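Local coordinates for oxidoreductase, NAD-binding/iron-sulfur cluster-binding protein (PDB 6ZXX) that binds cob(II)alamin and two [4Fe-4S] clusters and probably works as an oxidoreductase, at residues T141-F146 / L234-T239. Sequence-based numbering, arbitrary orientation.
Sequences THALVF and LGVVTT
Phe-146 lays one face of its ring over Gly-235, whose CA sits toward the rim, 3.7 Å from the ring centroid in a CH-pi contact, a clear case of an aromatic side chain filling the place a cross-strand glycine leaves vacant. A chi1 of 68°, which tucks CG in over its own backbone, turns the ring back across the partner strand, and its CD1 comes within 3.4 Å of Gly-235 O. Were Phe-146 replaced by alanine, the Gly-235 backbone would probably lose this cover and a gap open next to Ile-179 of helix 168-189. The two backbones are hydrogen-bonded in both directions here, Phe-146 N to Gly-235 O (174° at the hydrogen) and Gly-235 N to Phe-146 O. These are the two central strands of a four-stranded antiparallel sheet, between 121-126 and 194-198, with helix 168-189 packed over Leu-144 and Val-237 and helix 206-212 over Ala-143, Val-145 and Val-236. On that second face Ala-143 CB meets Val-236 CG1 at 3.8 Å. Looser is the classic beta bulge, where partly exposed Thr-141 and His-142 both donate to Thr-239 O, Thr-141 N at a bent 141°; the imidazole swings off from the partner strand, its ND1 hydrogen-bonded to Thr-141 OG1.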
loop_
_atom_site.group_PDB
_atom_site.type_symbol
_atom_site.label_atom_id
_atom_site.label_comp_id
_atom_site.label_asym_id
_atom_site.label_seq_id
_atom_site.Cartn_x
_atom_site.Cartn_y
_atom_site.Cartn_z
ATOM N N THR A 141 -28.022 14.761 -2.327
ATOM C CA THR A 141 -28.483 14.873 -3.712
ATOM C C THR A 141 -27.844 13.878 -4.690
ATOM O O THR A 141 -28.456 13.506 -5.699
ATOM C CB THR A 141 -28.246 16.291 -4.218
ATOM O OG1 THR A 141 -26.878 16.641 -4.016
ATOM C CG2 THR A 141 -29.109 17.246 -3.444
ATOM N N HIS A 142 -26.619 13.463 -4.382
ATOM C CA HIS A 142 -25.841 12.606 -5.259
ATOM C C HIS A 142 -25.228 11.416 -4.575
ATOM O O HIS A 142 -24.870 11.473 -3.418
ATOM C CB HIS A 142 -24.702 13.404 -5.870
ATOM C CG HIS A 142 -25.171 14.494 -6.757
ATOM N ND1 HIS A 142 -25.670 15.676 -6.256
ATOM C CD2 HIS A 142 -25.262 14.573 -8.103
ATOM C CE1 HIS A 142 -26.020 16.452 -7.261
ATOM N NE2 HIS A 142 -25.797 15.800 -8.391
ATOM N N ALA A 143 -25.054 10.357 -5.361
ATOM C CA ALA A 143 -24.388 9.138 -4.910
ATOM C C ALA A 143 -23.144 8.810 -5.740
ATOM O O ALA A 143 -23.165 8.808 -6.990
ATOM C CB ALA A 143 -25.365 7.972 -4.970
ATOM N N LEU A 144 -22.066 8.543 -5.044
ATOM C CA LEU A 144 -20.908 7.925 -5.649
ATOM C C LEU A 144 -21.047 6.417 -5.467
ATOM O O LEU A 144 -20.967 5.916 -4.340
ATOM C CB LEU A 144 -19.607 8.376 -4.981
ATOM C CG LEU A 144 -18.400 7.683 -5.634
ATOM C CD1 LEU A 144 -17.819 8.521 -6.756
ATOM C CD2 LEU A 144 -17.296 7.394 -4.650
ATOM N N VAL A 145 -21.208 5.694 -6.584
ATOM C CA VAL A 145 -21.398 4.276 -6.532
ATOM C C VAL A 145 -20.145 3.605 -7.038
ATOM O O VAL A 145 -19.597 3.993 -8.064
ATOM C CB VAL A 145 -22.610 3.822 -7.368
ATOM C CG1 VAL A 145 -22.960 2.378 -7.024
ATOM C CG2 VAL A 145 -23.792 4.724 -7.113
ATOM N N PHE A 146 -19.673 2.596 -6.302
ATOM C CA PHE A 146 -18.504 1.830 -6.715
ATOM C C PHE A 146 -18.688 0.336 -6.479
ATOM O O PHE A 146 -19.417 -0.088 -5.592
ATOM C CB PHE A 146 -17.232 2.331 -6.046
ATOM C CG PHE A 146 -17.187 2.070 -4.578
ATOM C CD1 PHE A 146 -17.693 3.004 -3.706
ATOM C CD2 PHE A 146 -16.603 0.909 -4.068
ATOM C CE1 PHE A 146 -17.673 2.787 -2.334
ATOM C CE2 PHE A 146 -16.560 0.696 -2.704
ATOM C CZ PHE A 146 -17.105 1.627 -1.833
ATOM N N LEU A 234 -20.996 -3.939 -3.723
ATOM C CA LEU A 234 -21.118 -2.475 -3.851
ATOM C C LEU A 234 -20.804 -1.698 -2.566
ATOM O O LEU A 234 -21.084 -2.092 -1.428
ATOM C CB LEU A 234 -22.553 -2.052 -4.255
ATOM C CG LEU A 234 -23.235 -2.105 -5.632
ATOM C CD1 LEU A 234 -22.236 -1.940 -6.793
ATOM C CD2 LEU A 234 -24.055 -3.360 -5.765
ATOM N N GLY A 235 -20.330 -0.495 -2.807
ATOM C CA GLY A 235 -20.366 0.572 -1.817
ATOM C C GLY A 235 -20.931 1.842 -2.445
ATOM O O GLY A 235 -20.910 2.042 -3.672
ATOM N N VAL A 236 -21.463 2.699 -1.586
ATOM C CA VAL A 236 -22.026 4.014 -1.997
ATOM C C VAL A 236 -21.626 5.086 -1.000
ATOM O O VAL A 236 -21.558 4.839 0.199
ATOM C CB VAL A 236 -23.587 3.990 -2.091
ATOM C CG1 VAL A 236 -24.152 5.357 -2.462
ATOM C CG2 VAL A 236 -24.030 2.963 -3.136
ATOM N N VAL A 237 -21.379 6.273 -1.505
ATOM C CA VAL A 237 -21.277 7.459 -0.660
ATOM C C VAL A 237 -22.330 8.422 -1.190
ATOM O O VAL A 237 -22.257 8.829 -2.338
ATOM C CB VAL A 237 -19.913 8.135 -0.759
ATOM C CG1 VAL A 237 -19.908 9.432 0.020
ATOM C CG2 VAL A 237 -18.839 7.199 -0.253
ATOM N N THR A 238 -23.314 8.725 -0.347
ATOM C CA THR A 238 -24.334 9.707 -0.635
ATOM C C THR A 238 -23.882 10.979 0.025
ATOM O O THR A 238 -23.213 10.958 1.062
ATOM C CB THR A 238 -25.714 9.318 -0.091
ATOM O OG1 THR A 238 -25.622 9.140 1.302
ATOM C CG2 THR A 238 -26.193 8.037 -0.714
ATOM N N THR A 239 -24.235 12.094 -0.585
ATOM C CA THR A 239 -23.740 13.381 -0.146
ATOM C C THR A 239 -24.506 14.515 -0.817
ATOM O O THR A 239 -25.108 14.337 -1.868
ATOM C CB THR A 239 -22.231 13.537 -0.465
ATOM O OG1 THR A 239 -21.732 14.788 0.020
ATOM C CG2 THR A 239 -21.994 13.492 -1.982
#